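Local coordinates for cellulase (Bacteroides salanitronis, PDB 6WQY), which probably hydrolyses internal beta-1,4-glucosidic bonds of cellulose and related plant polysaccharides, as a broad-specificity endoglucanase of glycoside hydrolase family 5, at residues Y107-G112 with A161-F166; G282-V287 with L328-K333; C312-D317 with L368-E373. All coordinates share one frame; numbering follows the deposited sequence.

Overall arrangement
The eight-stranded beta/alpha barrel of this family 5 catalytic domain gives three examples of how chemistry follows place. Interaction 2 is the most buried: two neighbouring helices of the outer ring, 284-299 and 318-337, meet through apolar and CH-pi contacts. Interaction 1, partly buried, sets a charged pair and a ring face between the end of helix 95-110 and the loop that leads into strand 167-170, its centre about 31 Å from that of interaction 2. Interaction 3 lies at the surface, where the 312-317 loop meets the turn that opens helix 371-383, through polar side chains. It adjoins interaction 2: Leu328 packs on Cys312, and residues 312-317 lead into the same helix, 318-337, that supplies residues 328-333.

Interaction 1 of 3, residues Y107-G112 with A161-F166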
loop_
_atom_site.group_PDB
_atom_site.type_symbol
_atom_site.label_atom_id
_atom_site.label_comp_id
_atom_site.label_asym_id
_atom_site.label_seq_id
_atom_site.Cartn_x
_atom_site.Cartn_y
_atom_site.Cartn_z
ATOM N N TYR A 107 -7.867 -12.227 10.763
ATOM C CA TYR A 107 -9.110 -12.171 10.005
ATOM C C TYR A 107 -8.831 -12.437 8.532
ATOM O O TYR A 107 -9.566 -13.172 7.868
ATOM C CB TYR A 107 -9.761 -10.791 10.107
ATOM C CG TYR A 107 -10.170 -10.291 11.466
ATOM C CD1 TYR A 107 -10.474 -11.142 12.519
ATOM C CD2 TYR A 107 -10.251 -8.927 11.692
ATOM C CE1 TYR A 107 -10.851 -10.633 13.764
ATOM C CE2 TYR A 107 -10.626 -8.418 12.906
ATOM C CZ TYR A 107 -10.915 -9.262 13.944
ATOM O OH TYR A 107 -11.277 -8.715 15.168
ATOM N N ALA A 108 -7.779 -11.818 7.997
ATOM C CA ALA A 108 -7.425 -12.039 6.600
ATOM C C ALA A 108 -7.047 -13.492 6.367
ATOM O O ALA A 108 -7.498 -14.116 5.398
ATOM C CB ALA A 108 -6.270 -11.120 6.208
ATOM N N GLU A 109 -6.241 -14.057 7.260
ATOM C CA GLU A 109 -5.807 -15.431 7.114
ATOM C C GLU A 109 -7.008 -16.366 7.088
ATOM O O GLU A 109 -7.113 -17.237 6.220
ATOM C CB GLU A 109 -4.885 -15.800 8.270
ATOM C CG GLU A 109 -4.192 -17.133 8.072
ATOM C CD GLU A 109 -3.265 -17.498 9.211
ATOM O OE1 GLU A 109 -3.326 -16.840 10.267
ATOM O OE2 GLU A 109 -2.475 -18.444 9.044
ATOM N N SER A 110 -7.923 -16.193 8.046
ATOM C CA SER A 110 -9.105 -17.041 8.162
ATOM C C SER A 110 -9.947 -16.987 6.898
ATOM O O SER A 110 -10.515 -17.998 6.475
ATOM C CB SER A 110 -9.927 -16.578 9.369
ATOM O OG SER A 110 -11.173 -17.258 9.420
ATOM N N ALA A 111 -10.067 -15.806 6.304
ATOM C CA ALA A 111 -10.861 -15.606 5.101
ATOM C C ALA A 111 -10.152 -16.018 3.827
ATOM O O ALA A 111 -10.742 -15.882 2.746
ATOM C CB ALA A 111 -11.311 -14.148 5.014
ATOM N N GLY A 112 -8.924 -16.522 3.908
ATOM C CA GLY A 112 -8.229 -16.968 2.719
ATOM C C GLY A 112 -7.658 -15.850 1.884
ATOM O O GLY A 112 -7.524 -16.001 0.667
ATOM N N ALA A 161 6.258 -14.841 13.205
ATOM C CA ALA A 161 7.236 -15.790 12.681
ATOM C C ALA A 161 6.586 -17.083 12.215
ATOM O O ALA A 161 7.130 -17.761 11.337
ATOM C CB ALA A 161 8.285 -16.093 13.747
ATOM N N ASP A 162 5.447 -17.446 12.795
ATOM C CA ASP A 162 4.768 -18.679 12.434
ATOM C C ASP A 162 3.895 -18.551 11.193
ATOM O O ASP A 162 3.387 -19.570 10.711
ATOM C CB ASP A 162 3.903 -19.149 13.612
ATOM C CG ASP A 162 2.867 -18.111 14.024
ATOM O OD1 ASP A 162 3.161 -16.901 13.933
ATOM O OD2 ASP A 162 1.758 -18.507 14.438
ATOM N N LYS A 163 3.711 -17.357 10.661
ATOM C CA LYS A 163 2.800 -17.171 9.541
ATOM C C LYS A 163 3.483 -17.471 8.217
ATOM O O LYS A 163 4.652 -17.129 8.015
ATOM C CB LYS A 163 2.269 -15.737 9.520
ATOM C CG LYS A 163 1.518 -15.339 10.772
ATOM C CD LYS A 163 0.332 -16.248 11.063
ATOM C CE LYS A 163 -0.542 -15.655 12.157
ATOM N NZ LYS A 163 -1.696 -16.533 12.483
ATOM N N GLY A 164 2.746 -18.105 7.318
ATOM C CA GLY A 164 3.229 -18.392 5.986
ATOM C C GLY A 164 3.223 -17.168 5.088
ATOM O O GLY A 164 3.003 -16.028 5.507
ATOM N N ASN A 165 3.460 -17.436 3.804
ATOM C CA ASN A 165 3.692 -16.369 2.844
ATOM C C ASN A 165 2.412 -15.695 2.357
ATOM O O ASN A 165 2.501 -14.808 1.492
ATOM C CB ASN A 165 4.565 -16.848 1.685
ATOM C CG ASN A 165 6.053 -16.794 2.021
ATOM O OD1 ASN A 165 6.451 -16.341 3.106
ATOM N ND2 ASN A 165 6.889 -17.217 1.077
ATOM N N PHE A 166 1.245 -15.988 2.945
ATOM C CA PHE A 166 0.105 -15.094 2.754
ATOM C C PHE A 166 0.417 -13.706 3.296
ATOM O O PHE A 166 -0.198 -12.723 2.862
ATOM C CB PHE A 166 -1.180 -15.636 3.408
ATOM C CG PHE A 166 -1.301 -15.354 4.883
ATOM C CD1 PHE A 166 -0.714 -16.182 5.822
ATOM C CD2 PHE A 166 -1.999 -14.239 5.334
ATOM C CE1 PHE A 166 -0.803 -15.914 7.168
ATOM C CE2 PHE A 166 -2.081 -13.963 6.679
ATOM C CZ PHE A 166 -1.482 -14.807 7.605
HETATM O O HOH W 1 0.156 -19.223 8.160
#
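One face of the Phe166 ring is overlaid by the side chain of Glu109, whose CG stands 3.9 Å from the ring centroid, displaced toward the rim, in a CH-pi contact. The carboxylate plane is only 20° from the aromatic plane, and OE2 lies 3.6 Å from CE1 of Phe166. CG of Glu109 lies anti to the backbone N (chi1 -170°) and the chain runs on extended beyond it, which carries the carboxylate past the ring. There, OE1 accepts a 2.8 Å salt-bridge hydrogen bond from Lys163 NZ on its syn lone pair. The other oxygen, OE2, accepts a hydrogen bond from a water that in turn accepts one from the backbone N-H of Gly164, so each carboxylate oxygen is tied to the 161-166 loop. Arg217 binds the carbonyl oxygens of Lys163 and Gly164, fixing the same loop. With an alanine at Glu109, Lys163 would probably lose its counter-charge and the Phe166 face its aliphatic cover. One glutamate thus joins the last turn of helix 95-110 to the approach of strand 167-170 in two ways, its CG methylene on the aromatic face and its charge paired beyond the rim, where the ammonium is likely to stabilise the ionised carboxylate.

Interaction 2 of 3, residues G282-V287 with L328-K333; sequences GDEDNV and LEYVCK
Glu284 lays its CG over one face of the Tyr330 ring, a CH-pi contact 3.8 Å from the centroid and 19° off the normal, while CB of Glu284 sits 3.5 Å from the phenol OH. The bend of the glutamate chain at chi2 (87°) leads the carboxylate away from the tyrosine; its plane is nearly perpendicular to the ring (88°). That polar end is held elsewhere, OE2 accepting from the hydroxyl of Tyr326, one turn earlier on helix 318-337, and from the backbone N-H of His271.

Apolar packing fills the inner side. Val287 meets the edge of the same ring in its plane, CB lying 4.0 Å from CE1 of Tyr330, and its CG2 reaches CG2 of Val331 at 4.1 Å. Beyond this pair, Val331 continues onto Phe291 and onto Met310 of strand 305-310.

The polar link is mediated by water: one molecule hydrogen-bonds the OH of Tyr330 at 2.9 Å and donates a weak bond to the carbonyl oxygen of Glu284.

A ring flanked by a methylene on its face and a valine at its edge thus joins the first turn of helix 284-299 to the middle of helix 318-337. These helices precede and follow strand 305-310, and their side-by-side packing around the parallel strands is characteristic of the outer layer of a TIM barrel.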
loop_
_atom_site.group_PDB
_atom_site.type_symbol
_atom_site.label_atom_id
_atom_site.label_comp_id
_atom_site.label_asym_id
_atom_site.label_seq_id
_atom_site.Cartn_x
_atom_site.Cartn_y
_atom_site.Cartn_z
ATOM N N GLY A 282 -3.564 13.799 -16.916
ATOM C CA GLY A 282 -3.767 12.554 -16.200
ATOM C C GLY A 282 -4.774 11.593 -16.788
ATOM O O GLY A 282 -5.347 10.787 -16.047
ATOM N N ASP A 283 -5.004 11.654 -18.097
ATOM C CA ASP A 283 -5.945 10.753 -18.764
ATOM C C ASP A 283 -5.293 9.420 -19.104
ATOM O O ASP A 283 -4.291 9.044 -18.482
ATOM C CB ASP A 283 -6.578 11.492 -19.947
ATOM C CG ASP A 283 -7.434 12.660 -19.477
ATOM O OD1 ASP A 283 -8.313 12.446 -18.619
ATOM O OD2 ASP A 283 -7.213 13.791 -19.970
ATOM N N GLU A 284 -5.874 8.682 -20.047
ATOM C CA GLU A 284 -5.472 7.300 -20.280
ATOM C C GLU A 284 -3.986 7.164 -20.569
ATOM O O GLU A 284 -3.350 6.197 -20.122
ATOM C CB GLU A 284 -6.264 6.730 -21.465
ATOM C CG GLU A 284 -7.761 6.537 -21.225
ATOM C CD GLU A 284 -8.623 7.760 -21.504
ATOM O OE1 GLU A 284 -8.103 8.903 -21.552
ATOM O OE2 GLU A 284 -9.861 7.566 -21.696
ATOM N N ASP A 285 -3.426 8.102 -21.345
ATOM C CA ASP A 285 -2.021 8.024 -21.722
ATOM C C ASP A 285 -1.101 8.200 -20.522
ATOM O O ASP A 285 0.042 7.719 -20.543
ATOM C CB ASP A 285 -1.703 9.064 -22.796
ATOM C CG ASP A 285 -2.045 10.478 -22.364
ATOM O OD1 ASP A 285 -3.171 10.697 -21.872
ATOM O OD2 ASP A 285 -1.187 11.373 -22.525
ATOM N N ASN A 286 -1.551 8.902 -19.477
ATOM C CA ASN A 286 -0.758 8.982 -18.258
ATOM C C ASN A 286 -0.749 7.648 -17.518
ATOM O O ASN A 286 0.282 7.248 -16.960
ATOM C CB ASN A 286 -1.254 10.095 -17.341
ATOM C CG ASN A 286 -0.370 10.260 -16.123
ATOM O OD1 ASN A 286 0.784 10.697 -16.246
ATOM N ND2 ASN A 286 -0.880 9.898 -14.958
ATOM N N VAL A 287 -1.887 6.955 -17.479
ATOM C CA VAL A 287 -1.926 5.653 -16.826
ATOM C C VAL A 287 -0.936 4.702 -17.483
ATOM O O VAL A 287 -0.079 4.095 -16.825
ATOM C CB VAL A 287 -3.350 5.070 -16.861
ATOM C CG1 VAL A 287 -3.359 3.699 -16.186
ATOM C CG2 VAL A 287 -4.355 5.992 -16.211
ATOM N N LEU A 328 -11.667 3.412 -12.854
ATOM C CA LEU A 328 -11.201 2.283 -12.057
ATOM C C LEU A 328 -10.988 1.051 -12.909
ATOM O O LEU A 328 -10.009 0.319 -12.718
ATOM C CB LEU A 328 -12.187 2.014 -10.921
ATOM C CG LEU A 328 -12.224 3.082 -9.827
ATOM C CD1 LEU A 328 -13.350 2.801 -8.865
ATOM C CD2 LEU A 328 -10.904 3.138 -9.066
ATOM N N GLU A 329 -11.889 0.803 -13.860
ATOM C CA GLU A 329 -11.724 -0.330 -14.763
ATOM C C GLU A 329 -10.475 -0.149 -15.614
ATOM O O GLU A 329 -9.684 -1.090 -15.789
ATOM C CB GLU A 329 -12.977 -0.498 -15.634
ATOM C CG GLU A 329 -13.071 -1.845 -16.333
ATOM C CD GLU A 329 -14.390 -2.084 -17.060
ATOM O OE1 GLU A 329 -15.304 -1.243 -17.065
ATOM O OE2 GLU A 329 -14.492 -3.157 -17.713
ATOM N N TYR A 330 -10.262 1.064 -16.128
ATOM C CA TYR A 330 -9.102 1.325 -16.973
ATOM C C TYR A 330 -7.800 1.136 -16.203
ATOM O O TYR A 330 -6.839 0.525 -16.710
ATOM C CB TYR A 330 -9.172 2.743 -17.544
ATOM C CG TYR A 330 -8.179 2.943 -18.651
ATOM C CD1 TYR A 330 -6.886 3.357 -18.394
ATOM C CD2 TYR A 330 -8.524 2.671 -19.959
ATOM C CE1 TYR A 330 -5.972 3.507 -19.412
ATOM C CE2 TYR A 330 -7.616 2.818 -20.983
ATOM C CZ TYR A 330 -6.341 3.230 -20.702
ATOM O OH TYR A 330 -5.417 3.375 -21.708
ATOM N N VAL A 331 -7.736 1.657 -14.980
ATOM C CA VAL A 331 -6.518 1.565 -14.192
ATOM C C VAL A 331 -6.251 0.125 -13.775
ATOM O O VAL A 331 -5.101 -0.322 -13.782
ATOM C CB VAL A 331 -6.589 2.519 -12.984
ATOM C CG1 VAL A 331 -5.413 2.295 -12.052
ATOM C CG2 VAL A 331 -6.612 3.965 -13.452
ATOM N N CYS A 332 -7.291 -0.623 -13.391
ATOM C CA CYS A 332 -7.063 -2.013 -12.992
ATOM C C CYS A 332 -6.610 -2.869 -14.171
ATOM O O CYS A 332 -5.726 -3.724 -14.017
ATOM C CB CYS A 332 -8.293 -2.603 -12.316
ATOM S SG CYS A 332 -8.565 -1.992 -10.636
ATOM N N LYS A 333 -7.197 -2.657 -15.349
ATOM C CA LYS A 333 -6.766 -3.401 -16.529
ATOM C C LYS A 333 -5.330 -3.050 -16.903
ATOM O O LYS A 333 -4.543 -3.936 -17.265
ATOM C CB LYS A 333 -7.735 -3.132 -17.677
ATOM C CG LYS A 333 -7.365 -3.805 -18.992
ATOM C CD LYS A 333 -7.223 -5.312 -18.841
ATOM C CE LYS A 333 -7.014 -5.979 -20.195
ATOM N NZ LYS A 333 -6.451 -7.350 -20.058
HETATM O O HOH W 2 -3.172 4.649 -22.983
#

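Interaction 3 of 3, residues C312-D317 with L368-E373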
loop_
_atom_site.group_PDB
_atom_site.type_symbol
_atom_site.label_atom_id
_atom_site.label_comp_id
_atom_site.label_asym_id
_atom_site.label_seq_id
_atom_site.Cartn_x
_atom_site.Cartn_y
_atom_site.Cartn_z
ATOM N N CYS A 312 -10.621 5.952 -6.560
ATOM C CA CYS A 312 -11.360 7.117 -7.025
ATOM C C CYS A 312 -12.634 7.193 -6.202
ATOM O O CYS A 312 -13.305 6.171 -6.026
ATOM C CB CYS A 312 -11.710 6.973 -8.516
ATOM S SG CYS A 312 -12.449 8.416 -9.264
ATOM N N VAL A 313 -12.982 8.395 -5.727
ATOM C CA VAL A 313 -14.142 8.551 -4.858
ATOM C C VAL A 313 -15.449 8.468 -5.649
ATOM O O VAL A 313 -15.526 8.727 -6.853
ATOM C CB VAL A 313 -14.085 9.840 -4.016
ATOM C CG1 VAL A 313 -12.874 9.826 -3.103
ATOM C CG2 VAL A 313 -14.116 11.089 -4.897
ATOM N N HIS A 314 -16.503 8.113 -4.928
ATOM C CA HIS A 314 -17.863 7.974 -5.433
ATOM C C HIS A 314 -18.473 9.316 -5.799
ATOM O O HIS A 314 -18.246 10.336 -5.142
ATOM C CB HIS A 314 -18.698 7.303 -4.336
ATOM C CG HIS A 314 -20.164 7.195 -4.608
ATOM N ND1 HIS A 314 -20.697 6.422 -5.619
ATOM C CD2 HIS A 314 -21.219 7.709 -3.935
ATOM C CE1 HIS A 314 -22.017 6.490 -5.572
ATOM N NE2 HIS A 314 -22.360 7.263 -4.557
ATOM N N ARG A 315 -19.279 9.292 -6.855
ATOM C CA ARG A 315 -20.134 10.409 -7.235
ATOM C C ARG A 315 -21.593 9.963 -7.171
ATOM O O ARG A 315 -21.947 8.907 -7.702
ATOM C CB ARG A 315 -19.810 10.907 -8.646
ATOM C CG ARG A 315 -18.699 11.960 -8.696
ATOM C CD ARG A 315 -17.297 11.422 -8.451
ATOM N NE ARG A 315 -16.330 12.472 -8.751
ATOM C CZ ARG A 315 -15.012 12.314 -8.751
ATOM N NH1 ARG A 315 -14.463 11.148 -8.422
ATOM N NH2 ARG A 315 -14.236 13.345 -9.060
ATOM N N ALA A 316 -22.434 10.766 -6.521
ATOM C CA ALA A 316 -23.848 10.430 -6.424
ATOM C C ALA A 316 -24.581 10.632 -7.744
ATOM O O ALA A 316 -25.613 9.990 -7.970
ATOM C CB ALA A 316 -24.510 11.267 -5.323
ATOM N N ASP A 317 -24.057 11.488 -8.616
ATOM C CA ASP A 317 -24.654 11.737 -9.920
ATOM C C ASP A 317 -24.375 10.579 -10.875
ATOM O O ASP A 317 -23.229 10.146 -11.020
ATOM C CB ASP A 317 -24.047 13.028 -10.475
ATOM C CG ASP A 317 -24.532 13.356 -11.868
ATOM O OD1 ASP A 317 -25.682 13.822 -12.000
ATOM O OD2 ASP A 317 -23.762 13.157 -12.828
ATOM N N LEU A 368 -21.690 -0.830 0.520
ATOM C CA LEU A 368 -22.347 0.465 0.559
ATOM C C LEU A 368 -22.653 0.961 -0.848
ATOM O O LEU A 368 -21.821 0.843 -1.752
ATOM C CB LEU A 368 -21.474 1.492 1.273
ATOM C CG LEU A 368 -21.093 1.129 2.709
ATOM C CD1 LEU A 368 -20.214 2.217 3.326
ATOM C CD2 LEU A 368 -22.320 0.895 3.554
ATOM N N ASN A 369 -23.835 1.545 -1.027
ATOM C CA ASN A 369 -24.217 2.203 -2.281
ATOM C C ASN A 369 -23.988 1.233 -3.437
ATOM O O ASN A 369 -24.446 0.081 -3.358
ATOM C CB ASN A 369 -23.484 3.536 -2.369
ATOM C CG ASN A 369 -23.774 4.428 -1.180
ATOM O OD1 ASN A 369 -24.871 4.397 -0.635
ATOM N ND2 ASN A 369 -22.791 5.203 -0.766
ATOM N N ASN A 370 -23.335 1.655 -4.517
ATOM C CA ASN A 370 -23.124 0.846 -5.710
ATOM C C ASN A 370 -21.795 0.108 -5.681
ATOM O O ASN A 370 -21.200 -0.143 -6.742
ATOM C CB ASN A 370 -23.209 1.725 -6.960
ATOM C CG ASN A 370 -22.121 2.778 -6.999
ATOM O OD1 ASN A 370 -21.720 3.298 -5.952
ATOM N ND2 ASN A 370 -21.615 3.083 -8.186
ATOM N N ALA A 371 -21.313 -0.263 -4.501
ATOM C CA ALA A 371 -20.020 -0.920 -4.410
ATOM C C ALA A 371 -19.942 -2.165 -5.280
ATOM O O ALA A 371 -18.883 -2.456 -5.834
ATOM C CB ALA A 371 -19.709 -1.299 -2.962
ATOM N N GLN A 372 -21.033 -2.926 -5.399
ATOM C CA GLN A 372 -20.977 -4.147 -6.199
ATOM C C GLN A 372 -20.533 -3.843 -7.625
ATOM O O GLN A 372 -19.718 -4.573 -8.210
ATOM C CB GLN A 372 -22.335 -4.843 -6.214
ATOM C CG GLN A 372 -22.330 -6.155 -6.988
ATOM C CD GLN A 372 -21.519 -7.222 -6.286
ATOM O OE1 GLN A 372 -21.918 -7.710 -5.221
ATOM N NE2 GLN A 372 -20.377 -7.580 -6.848
ATOM N N GLU A 373 -21.064 -2.768 -8.206
ATOM C CA GLU A 373 -20.728 -2.422 -9.581
ATOM C C GLU A 373 -19.275 -1.983 -9.695
ATOM O O GLU A 373 -18.605 -2.284 -10.697
ATOM C CB GLU A 373 -21.673 -1.326 -10.067
ATOM C CG GLU A 373 -23.095 -1.806 -10.374
ATOM C CD GLU A 373 -23.914 -2.238 -9.160
ATOM O OE1 GLU A 373 -23.733 -1.665 -8.066
ATOM O OE2 GLU A 373 -24.758 -3.151 -9.302
#
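His314 turns its imidazole toward Asn370, whose amide oxygen OD1 lies 3.2 Å from CE1 of the ring and almost as near to ND1. The second of these approaches has too poor an angle for a hydrogen bond, and the oxygen comes in obliquely, with ring and amide planes 51° apart. What holds the two side chains is a shared partner: OE2 of Glu321, on helix 318-337, bonds both ND1 of His314 and ND2 of Asn370. The carboxylate therefore fixes the rotation of both flat groups and would probably favour a positively charged imidazole.

The torsions explain the meeting. CG of His314 is anti to the backbone N (chi1 174°), which sends the ring across from the 312-317 backbone to the opposite loop. Asn370 places its CG between its own backbone N and carbonyl carbon (chi1 63°), bringing the amide to the imidazole.

Asn370, at the N-cap position of helix 371-383, is the third residue of a type II' beta turn running from Leu368 to Ala371 and closed by a 3.0 Å bond from Ala371 N to Leu368 O. In the TIM-barrel fold, residues 312-317 form the loop that follows the seventh strand, 305-310, and leads into helix 318-337; the contact thus joins that loop to the start of the C-terminal helix. Within the loop, Arg315 braces the backbone by donating from NH1 to the carbonyl oxygen of Val313.

Asn369, the other turn residue in the contact, brings ND2 to 4.3 Å from CD2 of His314, a loose approach, and gives a hydrogen bond to the carbonyl oxygen of Gly351.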